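Long-range contacts in NADH dehydrogenase, putative (Plasmodium falciparum, PDB 5JWC), which probably oxidises NADH and passes the electrons through its bound FAD to ubiquinone, as a type II NADH dehydrogenase of the malaria parasite: residues A[102-107]-A[116-121]; A[54-59]-A[98-103]; A[228-233]-A[256-261]. All blocks are in the same frame, centred on the assembly; numbering follows the deposited sequence.

Interaction 1. Residues A[102-107]-A[116-121]; sequences QLECTD and NCIDIE. With FAD (flavin-adenine dinucleotide), chain C.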
loop_
_atom_site.group_PDB
_atom_site.type_symbol
_atom_site.label_atom_id
_atom_site.label_comp_id
_atom_site.label_asym_id
_atom_site.label_seq_id
_atom_site.Cartn_x
_atom_site.Cartn_y
_atom_site.Cartn_z
ATOM N N GLN A 102 15.384 -6.025 -14.035
ATOM C CA GLN A 102 15.394 -6.008 -12.582
ATOM C C GLN A 102 16.496 -6.898 -12.044
ATOM O O GLN A 102 16.284 -8.074 -11.748
ATOM C CB GLN A 102 14.050 -6.431 -12.010
ATOM C CG GLN A 102 13.980 -6.216 -10.511
ATOM C CD GLN A 102 12.570 -6.311 -9.978
ATOM O OE1 GLN A 102 12.108 -5.425 -9.255
ATOM N NE2 GLN A 102 11.878 -7.383 -10.325
ATOM N N LEU A 103 17.678 -6.316 -11.912
ATOM C CA LEU A 103 18.842 -7.049 -11.469
ATOM C C LEU A 103 19.642 -6.178 -10.518
ATOM O O LEU A 103 19.581 -4.948 -10.604
ATOM C CB LEU A 103 19.706 -7.442 -12.664
ATOM C CG LEU A 103 19.115 -8.362 -13.728
ATOM C CD1 LEU A 103 20.021 -8.361 -14.946
ATOM C CD2 LEU A 103 18.956 -9.768 -13.158
ATOM N N GLU A 104 20.398 -6.821 -9.634
ATOM C CA GLU A 104 21.370 -6.153 -8.787
ATOM C C GLU A 104 22.780 -6.396 -9.348
ATOM O O GLU A 104 23.177 -7.550 -9.545
ATOM C CB GLU A 104 21.260 -6.677 -7.356
ATOM C CG GLU A 104 22.354 -6.184 -6.439
ATOM C CD GLU A 104 22.409 -6.940 -5.120
ATOM O OE1 GLU A 104 21.350 -7.392 -4.626
ATOM O OE2 GLU A 104 23.529 -7.087 -4.579
ATOM N N CYS A 105 23.534 -5.334 -9.618
ATOM C CA CYS A 105 24.918 -5.496 -10.070
ATOM C C CYS A 105 25.849 -5.861 -8.904
ATOM O O CYS A 105 25.765 -5.269 -7.823
ATOM C CB CYS A 105 25.421 -4.236 -10.769
ATOM S SG CYS A 105 27.092 -4.414 -11.476
ATOM N N THR A 106 26.711 -6.858 -9.115
ATOM C CA THR A 106 27.575 -7.353 -8.044
ATOM C C THR A 106 29.053 -7.081 -8.344
ATOM O O THR A 106 29.859 -6.946 -7.432
ATOM C CB THR A 106 27.399 -8.879 -7.802
ATOM O OG1 THR A 106 27.820 -9.610 -8.962
ATOM C CG2 THR A 106 25.962 -9.220 -7.497
ATOM N N ASP A 107 29.403 -7.013 -9.623
ATOM C CA ASP A 107 30.790 -6.811 -10.032
ATOM C C ASP A 107 30.892 -6.068 -11.334
ATOM O O ASP A 107 30.062 -6.240 -12.233
ATOM C CB ASP A 107 31.534 -8.146 -10.182
ATOM C CG ASP A 107 31.802 -8.811 -8.860
ATOM O OD1 ASP A 107 32.796 -8.432 -8.205
ATOM O OD2 ASP A 107 31.022 -9.709 -8.477
ATOM N N ASN A 116 28.771 -8.332 -13.940
ATOM C CA ASN A 116 27.986 -9.427 -13.390
ATOM C C ASN A 116 26.848 -8.920 -12.510
ATOM O O ASN A 116 27.062 -8.079 -11.627
ATOM C CB ASN A 116 28.858 -10.368 -12.563
ATOM C CG ASN A 116 29.692 -11.295 -13.420
ATOM O OD1 ASN A 116 29.413 -11.486 -14.604
ATOM N ND2 ASN A 116 30.717 -11.886 -12.820
ATOM N N CYS A 117 25.649 -9.448 -12.742
ATOM C CA CYS A 117 24.480 -9.127 -11.924
ATOM C C CYS A 117 23.854 -10.391 -11.345
ATOM O O CYS A 117 24.146 -11.495 -11.797
ATOM C CB CYS A 117 23.432 -8.382 -12.750
ATOM S SG CYS A 117 24.039 -6.889 -13.561
ATOM N N ILE A 118 22.980 -10.231 -10.357
ATOM C CA ILE A 118 22.128 -11.329 -9.917
ATOM C C ILE A 118 20.662 -10.913 -9.933
ATOM O O ILE A 118 20.348 -9.725 -9.792
ATOM C CB ILE A 118 22.466 -11.813 -8.494
ATOM C CG1 ILE A 118 22.456 -10.636 -7.514
ATOM C CG2 ILE A 118 23.790 -12.518 -8.482
ATOM C CD1 ILE A 118 22.563 -11.045 -6.070
ATOM N N ASP A 119 19.768 -11.884 -10.118
ATOM C CA ASP A 119 18.339 -11.633 -9.976
ATOM C C ASP A 119 17.917 -11.927 -8.549
ATOM O O ASP A 119 18.747 -12.284 -7.720
ATOM C CB ASP A 119 17.507 -12.450 -10.989
ATOM C CG ASP A 119 17.669 -13.978 -10.849
ATOM O OD1 ASP A 119 17.309 -14.674 -11.830
ATOM O OD2 ASP A 119 18.130 -14.489 -9.796
ATOM N N ILE A 120 16.626 -11.791 -8.271
ATOM C CA ILE A 120 16.107 -11.914 -6.914
ATOM C C ILE A 120 16.302 -13.346 -6.387
ATOM O O ILE A 120 16.245 -13.585 -5.185
ATOM C CB ILE A 120 14.606 -11.487 -6.865
ATOM C CG1 ILE A 120 14.142 -11.194 -5.438
ATOM C CG2 ILE A 120 13.713 -12.508 -7.574
ATOM C CD1 ILE A 120 14.819 -9.998 -4.794
ATOM N N GLU A 121 16.575 -14.287 -7.287
ATOM C CA GLU A 121 16.807 -15.677 -6.901
ATOM C C GLU A 121 18.291 -16.075 -6.977
ATOM O O GLU A 121 18.632 -17.258 -6.997
ATOM C CB GLU A 121 15.937 -16.603 -7.760
ATOM C CG GLU A 121 14.435 -16.407 -7.487
ATOM C CD GLU A 121 13.528 -17.085 -8.506
ATOM O OE1 GLU A 121 14.020 -17.916 -9.305
ATOM O OE2 GLU A 121 12.316 -16.761 -8.521
HETATM P PA FAD C . 19.452 6.989 -5.267
HETATM O O1A FAD C . 19.310 6.472 -3.864
HETATM O O2A FAD C . 18.449 8.024 -5.636
HETATM O O5B FAD C . 19.406 5.771 -6.319
HETATM C C5B FAD C . 20.280 4.670 -6.221
HETATM C C4B FAD C . 19.682 3.573 -7.087
HETATM O O4B FAD C . 20.631 2.538 -7.249
HETATM C C3B FAD C . 18.443 2.954 -6.433
HETATM O O3B FAD C . 17.480 2.712 -7.436
HETATM C C2B FAD C . 18.942 1.615 -5.937
HETATM O O2B FAD C . 17.904 0.663 -5.933
HETATM C C1B FAD C . 19.979 1.310 -7.012
HETATM N N9A FAD C . 21.005 0.334 -6.634
HETATM C C8A FAD C . 21.587 0.147 -5.403
HETATM N N7A FAD C . 22.497 -0.851 -5.528
HETATM C C5A FAD C . 22.501 -1.291 -6.805
HETATM C C6A FAD C . 23.233 -2.279 -7.446
HETATM N N6A FAD C . 24.188 -2.939 -6.792
HETATM N N1A FAD C . 23.024 -2.498 -8.789
HETATM C C2A FAD C . 22.093 -1.744 -9.481
HETATM N N3A FAD C . 21.365 -0.764 -8.833
HETATM C C4A FAD C . 21.566 -0.552 -7.513
HETATM N N1 FAD C . 18.132 15.676 -1.714
HETATM C C2 FAD C . 17.815 16.963 -2.053
HETATM O O2 FAD C . 18.494 17.550 -2.887
HETATM N N3 FAD C . 16.729 17.602 -1.478
HETATM C C4 FAD C . 15.935 16.967 -0.560
HETATM O O4 FAD C . 14.964 17.563 -0.073
HETATM C C4X FAD C . 16.238 15.655 -0.217
HETATM N N5 FAD C . 15.471 14.973 0.701
HETATM C C5X FAD C . 15.796 13.661 1.026
HETATM C C6 FAD C . 15.014 12.965 1.930
HETATM C C7 FAD C . 15.315 11.653 2.276
HETATM C C7M FAD C . 14.438 10.939 3.278
HETATM C C8 FAD C . 16.407 11.020 1.696
HETATM C C8M FAD C . 16.752 9.605 2.056
HETATM C C9 FAD C . 17.196 11.718 0.780
HETATM C C9A FAD C . 16.889 13.033 0.438
HETATM N N10 FAD C . 17.662 13.730 -0.475
HETATM C C10 FAD C . 17.337 15.019 -0.803
HETATM C "C1'" FAD C . 18.883 13.113 -1.092
HETATM C "C2'" FAD C . 18.658 12.347 -2.370
HETATM O "O2'" FAD C . 17.698 11.354 -2.140
HETATM C "C3'" FAD C . 19.965 11.657 -2.717
HETATM O "O3'" FAD C . 21.025 12.584 -2.765
HETATM C "C4'" FAD C . 19.757 10.996 -4.069
HETATM O "O4'" FAD C . 18.931 9.884 -3.837
HETATM C "C5'" FAD C . 21.058 10.561 -4.724
HETATM O "O5'" FAD C . 20.732 10.038 -5.995
HETATM P P FAD C . 21.438 8.682 -6.504
HETATM O O1P FAD C . 20.995 8.399 -7.921
HETATM O O2P FAD C . 22.918 8.872 -6.324
HETATM O O3P FAD C . 20.956 7.546 -5.452
HETATM O O HOH W 1 15.247 -9.950 -10.090
#
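Ile118 shares one face of an antiparallel hairpin with Glu104, the two side chains running side by side in the same direction. With chi1 at 53°, CG1 of Ile118 lies between its backbone N and carbonyl carbon, where it meets Glu104 O and, at 3.8 Å, CG2 of Thr106; the Thr106 and Ile118 side chains cross at about a right angle. The backbones of Glu104 and Ile118 form a hydrogen-bonded pair, Glu104 N reaching Ile118 O at 2.9 Å and Ile118 N reaching Glu104 O at 2.8 Å. At Asn116 the register slips by one residue: its carbonyl O accepts from Thr106 N at 2.8 Å and from Asp107 N at 3.3 Å, the signature of a classic beta bulge. On the other face, CB of Cys117 packs on CB of Leu103 at 3.8 Å, and Leu177 of the second subunit also covers Leu103. Cys105 and Cys117 are a non-hydrogen-bonded pair, which turns the main chain of Cys105 away from strand 114-118 to FAD: Cys105 N donates to N1A at 3.0 Å and Cys105 O accepts from N6A at 3.0 Å. This complementary donor-acceptor pair of main-chain atoms is consistent with recognition of adenine.

Interaction 2. Residues A[54-59]-A[98-103]; sequences VTLISP and GNYLQL. With FAD (flavin-adenine dinucleotide), chain C.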
loop_
_atom_site.group_PDB
_atom_site.type_symbol
_atom_site.label_atom_id
_atom_site.label_comp_id
_atom_site.label_asym_id
_atom_site.label_seq_id
_atom_site.Cartn_x
_atom_site.Cartn_y
_atom_site.Cartn_z
ATOM N N VAL A 54 20.050 1.759 -24.747
ATOM C CA VAL A 54 20.133 2.026 -23.314
ATOM C C VAL A 54 19.409 0.978 -22.494
ATOM O O VAL A 54 18.217 0.718 -22.717
ATOM C CB VAL A 54 19.538 3.398 -22.981
ATOM C CG1 VAL A 54 19.626 3.680 -21.467
ATOM C CG2 VAL A 54 20.214 4.498 -23.811
ATOM N N THR A 55 20.125 0.395 -21.533
ATOM C CA THR A 55 19.488 -0.490 -20.575
ATOM C C THR A 55 19.720 0.012 -19.155
ATOM O O THR A 55 20.862 0.253 -18.754
ATOM C CB THR A 55 20.009 -1.952 -20.706
ATOM O OG1 THR A 55 19.839 -2.399 -22.057
ATOM C CG2 THR A 55 19.244 -2.877 -19.791
ATOM N N LEU A 56 18.639 0.185 -18.400
ATOM C CA LEU A 56 18.771 0.516 -17.002
ATOM C C LEU A 56 18.630 -0.741 -16.172
ATOM O O LEU A 56 17.706 -1.553 -16.362
ATOM C CB LEU A 56 17.748 1.579 -16.580
ATOM C CG LEU A 56 17.976 2.217 -15.201
ATOM C CD1 LEU A 56 17.428 3.676 -15.227
ATOM C CD2 LEU A 56 17.317 1.425 -14.079
ATOM N N ILE A 57 19.560 -0.892 -15.244
ATOM C CA ILE A 57 19.612 -2.050 -14.393
ATOM C C ILE A 57 19.539 -1.624 -12.932
ATOM O O ILE A 57 20.371 -0.849 -12.461
ATOM C CB ILE A 57 20.909 -2.838 -14.646
ATOM C CG1 ILE A 57 20.928 -3.328 -16.088
ATOM C CG2 ILE A 57 20.986 -4.010 -13.724
ATOM C CD1 ILE A 57 22.211 -3.981 -16.471
ATOM N N SER A 58 18.549 -2.140 -12.219
ATOM C CA SER A 58 18.361 -1.818 -10.811
ATOM C C SER A 58 17.461 -2.852 -10.166
ATOM O O SER A 58 16.554 -3.356 -10.824
ATOM C CB SER A 58 17.752 -0.421 -10.658
ATOM O OG SER A 58 17.455 -0.170 -9.304
ATOM N N PRO A 59 17.693 -3.178 -8.883
ATOM C CA PRO A 59 16.777 -4.129 -8.237
ATOM C C PRO A 59 15.421 -3.492 -7.928
ATOM O O PRO A 59 14.482 -4.190 -7.556
ATOM C CB PRO A 59 17.513 -4.515 -6.947
ATOM C CG PRO A 59 18.379 -3.312 -6.642
ATOM C CD PRO A 59 18.799 -2.774 -7.996
ATOM N N GLY A 98 14.060 2.382 -24.710
ATOM C CA GLY A 98 15.084 1.871 -23.830
ATOM C C GLY A 98 14.608 0.566 -23.234
ATOM O O GLY A 98 13.469 0.145 -23.463
ATOM N N ASN A 99 15.477 -0.059 -22.451
ATOM C CA ASN A 99 15.178 -1.317 -21.794
ATOM C C ASN A 99 15.423 -1.226 -20.297
ATOM O O ASN A 99 16.203 -0.389 -19.836
ATOM C CB ASN A 99 16.053 -2.417 -22.388
ATOM C CG ASN A 99 15.885 -2.524 -23.892
ATOM O OD1 ASN A 99 14.965 -3.178 -24.376
ATOM N ND2 ASN A 99 16.754 -1.833 -24.636
ATOM N N TYR A 100 14.776 -2.099 -19.541
ATOM C CA TYR A 100 15.005 -2.164 -18.111
ATOM C C TYR A 100 15.075 -3.619 -17.664
ATOM O O TYR A 100 14.280 -4.437 -18.099
ATOM C CB TYR A 100 13.905 -1.423 -17.324
ATOM C CG TYR A 100 13.934 -1.802 -15.849
ATOM C CD1 TYR A 100 14.940 -1.339 -15.001
ATOM C CD2 TYR A 100 13.001 -2.687 -15.326
ATOM C CE1 TYR A 100 14.991 -1.717 -13.659
ATOM C CE2 TYR A 100 13.041 -3.069 -14.009
ATOM C CZ TYR A 100 14.034 -2.591 -13.174
ATOM O OH TYR A 100 14.044 -2.998 -11.851
ATOM N N LEU A 101 16.001 -3.925 -16.765
ATOM C CA LEU A 101 16.146 -5.271 -16.228
ATOM C C LEU A 101 16.188 -5.205 -14.708
ATOM O O LEU A 101 16.939 -4.405 -14.146
ATOM C CB LEU A 101 17.427 -5.945 -16.754
ATOM C CG LEU A 101 17.448 -6.315 -18.230
ATOM C CD1 LEU A 101 18.805 -6.906 -18.600
ATOM C CD2 LEU A 101 16.301 -7.298 -18.553
ATOM N N GLN A 102 15.384 -6.025 -14.035
ATOM C CA GLN A 102 15.394 -6.008 -12.582
ATOM C C GLN A 102 16.496 -6.898 -12.044
ATOM O O GLN A 102 16.284 -8.074 -11.748
ATOM C CB GLN A 102 14.050 -6.431 -12.010
ATOM C CG GLN A 102 13.980 -6.216 -10.511
ATOM C CD GLN A 102 12.570 -6.311 -9.978
ATOM O OE1 GLN A 102 12.108 -5.425 -9.255
ATOM N NE2 GLN A 102 11.878 -7.383 -10.325
ATOM N N LEU A 103 17.678 -6.316 -11.912
ATOM C CA LEU A 103 18.842 -7.049 -11.469
ATOM C C LEU A 103 19.642 -6.178 -10.518
ATOM O O LEU A 103 19.581 -4.948 -10.604
ATOM C CB LEU A 103 19.706 -7.442 -12.664
ATOM C CG LEU A 103 19.115 -8.362 -13.728
ATOM C CD1 LEU A 103 20.021 -8.361 -14.946
ATOM C CD2 LEU A 103 18.956 -9.768 -13.158
HETATM P PA FAD C . 19.452 6.989 -5.267
HETATM O O1A FAD C . 19.310 6.472 -3.864
HETATM O O2A FAD C . 18.449 8.024 -5.636
HETATM O O5B FAD C . 19.406 5.771 -6.319
HETATM C C5B FAD C . 20.280 4.670 -6.221
HETATM C C4B FAD C . 19.682 3.573 -7.087
HETATM O O4B FAD C . 20.631 2.538 -7.249
HETATM C C3B FAD C . 18.443 2.954 -6.433
HETATM O O3B FAD C . 17.480 2.712 -7.436
HETATM C C2B FAD C . 18.942 1.615 -5.937
HETATM O O2B FAD C . 17.904 0.663 -5.933
HETATM C C1B FAD C . 19.979 1.310 -7.012
HETATM N N9A FAD C . 21.005 0.334 -6.634
HETATM C C8A FAD C . 21.587 0.147 -5.403
HETATM N N7A FAD C . 22.497 -0.851 -5.528
HETATM C C5A FAD C . 22.501 -1.291 -6.805
HETATM C C6A FAD C . 23.233 -2.279 -7.446
HETATM N N6A FAD C . 24.188 -2.939 -6.792
HETATM N N1A FAD C . 23.024 -2.498 -8.789
HETATM C C2A FAD C . 22.093 -1.744 -9.481
HETATM N N3A FAD C . 21.365 -0.764 -8.833
HETATM C C4A FAD C . 21.566 -0.552 -7.513
HETATM N N1 FAD C . 18.132 15.676 -1.714
HETATM C C2 FAD C . 17.815 16.963 -2.053
HETATM O O2 FAD C . 18.494 17.550 -2.887
HETATM N N3 FAD C . 16.729 17.602 -1.478
HETATM C C4 FAD C . 15.935 16.967 -0.560
HETATM O O4 FAD C . 14.964 17.563 -0.073
HETATM C C4X FAD C . 16.238 15.655 -0.217
HETATM N N5 FAD C . 15.471 14.973 0.701
HETATM C C5X FAD C . 15.796 13.661 1.026
HETATM C C6 FAD C . 15.014 12.965 1.930
HETATM C C7 FAD C . 15.315 11.653 2.276
HETATM C C7M FAD C . 14.438 10.939 3.278
HETATM C C8 FAD C . 16.407 11.020 1.696
HETATM C C8M FAD C . 16.752 9.605 2.056
HETATM C C9 FAD C . 17.196 11.718 0.780
HETATM C C9A FAD C . 16.889 13.033 0.438
HETATM N N10 FAD C . 17.662 13.730 -0.475
HETATM C C10 FAD C . 17.337 15.019 -0.803
HETATM C "C1'" FAD C . 18.883 13.113 -1.092
HETATM C "C2'" FAD C . 18.658 12.347 -2.370
HETATM O "O2'" FAD C . 17.698 11.354 -2.140
HETATM C "C3'" FAD C . 19.965 11.657 -2.717
HETATM O "O3'" FAD C . 21.025 12.584 -2.765
HETATM C "C4'" FAD C . 19.757 10.996 -4.069
HETATM O "O4'" FAD C . 18.931 9.884 -3.837
HETATM C "C5'" FAD C . 21.058 10.561 -4.724
HETATM O "O5'" FAD C . 20.732 10.038 -5.995
HETATM P P FAD C . 21.438 8.682 -6.504
HETATM O O1P FAD C . 20.995 8.399 -7.921
HETATM O O2P FAD C . 22.918 8.872 -6.324
HETATM O O3P FAD C . 20.956 7.546 -5.452
#
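Val54 O takes the amide of Asn99 at 2.9 Å, the first bond of a parallel strand pair. From there the bonds alternate: Leu56 N donates to Asn99 O at 2.9 Å, and Leu56 O accepts from Leu101 N at 2.9 Å, so both polar backbone atoms of Leu56 are used. Farther on the pairing fades, and Ser58 N to Leu101 O is a weak bond of 3.4 Å. Ser58 O, by contrast, is held by a side chain: Tyr100 donates its OH at 2.7 Å, tilted 33° from the carbonyl plane, and Leu103 N adds a weak second bond. With CG of Tyr100 opposite its own backbone N (chi1 165°), the ring runs along the neighbouring strand, where CD1 lies 3.8 Å from CD2 of Leu56. Across the other face, CG2 of Ile57 rests against CB of Leu103 at 3.8 Å. The hydroxyl of Ser58 is hydrogen-bonded to Ser36 and to the amide of Arg60, close to the FAD ribose, while CD of Pro59 comes within 3.4 Å of N3A. Ser58 and Pro59, following the strand, thus lie beside the adenosine, next to the glycine-rich turn, as is typical of the Rossmann-type FAD-binding fold.

Interaction 3. Residues A[228-233]-A[256-261]; sequences ISIIEG and LNINVL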
loop_
_atom_site.group_PDB
_atom_site.type_symbol
_atom_site.label_atom_id
_atom_site.label_comp_id
_atom_site.label_asym_id
_atom_site.label_seq_id
_atom_site.Cartn_x
_atom_site.Cartn_y
_atom_site.Cartn_z
ATOM N N ILE A 228 7.321 12.865 21.610
ATOM C CA ILE A 228 8.320 12.783 20.566
ATOM C C ILE A 228 9.584 13.506 20.988
ATOM O O ILE A 228 9.511 14.635 21.486
ATOM C CB ILE A 228 7.873 13.439 19.261
ATOM C CG1 ILE A 228 6.476 13.030 18.851
ATOM C CG2 ILE A 228 8.861 13.130 18.136
ATOM C CD1 ILE A 228 6.036 13.809 17.600
ATOM N N SER A 229 10.731 12.877 20.743
ATOM C CA SER A 229 12.015 13.513 20.980
ATOM C C SER A 229 12.814 13.480 19.688
ATOM O O SER A 229 12.759 12.494 18.966
ATOM C CB SER A 229 12.787 12.791 22.095
ATOM O OG SER A 229 12.044 12.759 23.299
ATOM N N ILE A 230 13.563 14.540 19.401
ATOM C CA ILE A 230 14.525 14.500 18.303
ATOM C C ILE A 230 15.929 14.682 18.871
ATOM O O ILE A 230 16.155 15.521 19.738
ATOM C CB ILE A 230 14.201 15.556 17.204
ATOM C CG1 ILE A 230 15.195 15.459 16.037
ATOM C CG2 ILE A 230 14.139 16.962 17.769
ATOM C CD1 ILE A 230 14.796 16.343 14.840
ATOM N N ILE A 231 16.858 13.860 18.404
ATOM C CA ILE A 231 18.190 13.807 18.981
ATOM C C ILE A 231 19.228 14.229 17.952
ATOM O O ILE A 231 19.256 13.689 16.835
ATOM C CB ILE A 231 18.500 12.395 19.491
ATOM C CG1 ILE A 231 17.561 12.045 20.648
ATOM C CG2 ILE A 231 19.959 12.279 19.932
ATOM C CD1 ILE A 231 16.943 10.692 20.515
ATOM N N GLU A 232 20.077 15.186 18.324
ATOM C CA GLU A 232 21.037 15.750 17.380
ATOM C C GLU A 232 22.356 16.112 18.092
ATOM O O GLU A 232 22.345 16.779 19.120
ATOM C CB GLU A 232 20.415 16.968 16.684
ATOM C CG GLU A 232 21.383 17.892 15.930
ATOM C CD GLU A 232 22.250 17.178 14.909
ATOM O OE1 GLU A 232 21.793 16.175 14.297
ATOM O OE2 GLU A 232 23.415 17.610 14.735
ATOM N N GLY A 233 23.478 15.664 17.536
ATOM C CA GLY A 233 24.785 15.885 18.138
ATOM C C GLY A 233 25.201 17.342 18.315
ATOM O O GLY A 233 25.780 17.700 19.344
ATOM N N LEU A 256 5.492 23.040 20.019
ATOM C CA LEU A 256 4.701 21.831 19.773
ATOM C C LEU A 256 4.957 20.763 20.843
ATOM O O LEU A 256 4.415 19.659 20.769
ATOM C CB LEU A 256 5.008 21.240 18.394
ATOM C CG LEU A 256 4.385 21.969 17.206
ATOM C CD1 LEU A 256 5.123 21.632 15.918
ATOM C CD2 LEU A 256 2.885 21.640 17.103
ATOM N N ASN A 257 5.789 21.100 21.827
ATOM C CA ASN A 257 6.112 20.203 22.946
ATOM C C ASN A 257 6.865 18.954 22.502
ATOM O O ASN A 257 6.804 17.896 23.144
ATOM C CB ASN A 257 4.842 19.839 23.728
ATOM C CG ASN A 257 4.207 21.058 24.365
ATOM O OD1 ASN A 257 3.066 21.408 24.068
ATOM N ND2 ASN A 257 4.971 21.745 25.212
ATOM N N ILE A 258 7.615 19.107 21.417
ATOM C CA ILE A 258 8.600 18.114 21.015
ATOM C C ILE A 258 9.830 18.256 21.905
ATOM O O ILE A 258 10.276 19.375 22.148
ATOM C CB ILE A 258 8.995 18.303 19.527
ATOM C CG1 ILE A 258 7.821 17.935 18.609
ATOM C CG2 ILE A 258 10.238 17.494 19.187
ATOM C CD1 ILE A 258 7.882 18.593 17.236
ATOM N N ASN A 259 10.376 17.148 22.402
ATOM C CA ASN A 259 11.625 17.232 23.135
ATOM C C ASN A 259 12.795 17.395 22.180
ATOM O O ASN A 259 13.125 16.475 21.432
ATOM C CB ASN A 259 11.851 16.007 24.019
ATOM C CG ASN A 259 11.027 16.050 25.290
ATOM O OD1 ASN A 259 9.805 16.110 25.250
ATOM N ND2 ASN A 259 11.706 16.028 26.433
ATOM N N VAL A 260 13.427 18.562 22.221
ATOM C CA VAL A 260 14.579 18.803 21.365
ATOM C C VAL A 260 15.872 18.495 22.114
ATOM O O VAL A 260 16.314 19.258 22.977
ATOM C CB VAL A 260 14.628 20.236 20.862
ATOM C CG1 VAL A 260 15.804 20.398 19.914
ATOM C CG2 VAL A 260 13.330 20.584 20.156
ATOM N N LEU A 261 16.464 17.364 21.771
ATOM C CA LEU A 261 17.668 16.895 22.431
ATOM C C LEU A 261 18.883 17.198 21.550
ATOM O O LEU A 261 19.649 16.309 21.157
ATOM C CB LEU A 261 17.544 15.394 22.741
ATOM C CG LEU A 261 16.858 15.006 24.065
ATOM C CD1 LEU A 261 15.678 15.875 24.414
ATOM C CD2 LEU A 261 16.445 13.543 24.109
HETATM O O HOH W 2 6.798 15.226 23.234
#
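Asn259 N donates to Ile228 O at 2.8 Å, opening the parallel pairing of a beta-alpha-beta unit whose helix 243-255 links the two strands. The next bonds are equally short: Ile230 N meets Asn259 O at 2.8 Å, and Ile230 O receives Leu261 N at 2.8 Å. Both main-chain polar atoms of Ile230 are thus satisfied by the edge strand. Before that strand begins, Asn257 ends the helix in a Schellman motif, and a water bridges Asn257 O to Ile228 N. CG2 of Ile230 lies 4.2 Å from CG2 of Ile258, and Val260 continues this apolar side onto Phe253 of the connecting helix. On the reverse face Ile231 and Leu261 lie side by side and point the same way; CG1 of Ile231, set beside its backbone N (chi1 -65°), is the branch that meets Leu261, 3.9 Å from CD2. Ser229 is on that face too, its hydroxyl bonded to His190 and its OG 3.3 Å from CB of Asn259. Glu232 N closes the pairing on Leu261 O at 3.1 Å, approaching from above the carbonyl plane, while OE1 of Glu232 accepts from the amide of Gly196.

How the interactions relate
Interactions 1 and 2 are neighbours in one mixed sheet, their centres 11 Å apart. Strand 99-109 serves both: its start pairs with 53-57 in interaction 2, its later part with 114-118 in interaction 1, and Gln102 and Leu103 belong to both. Together they border the adenosine end of FAD and also touch the second subunit. Interaction 3 comes later in the chain and stands apart, about 41 Å from interaction 1 and 42 Å from interaction 2 between centres. It forms the edge of a separate five-stranded parallel sheet, consistent with the NADH-binding Rossmann domain of this family, so the contacts probably fall in the FAD-binding and the NADH-binding domains.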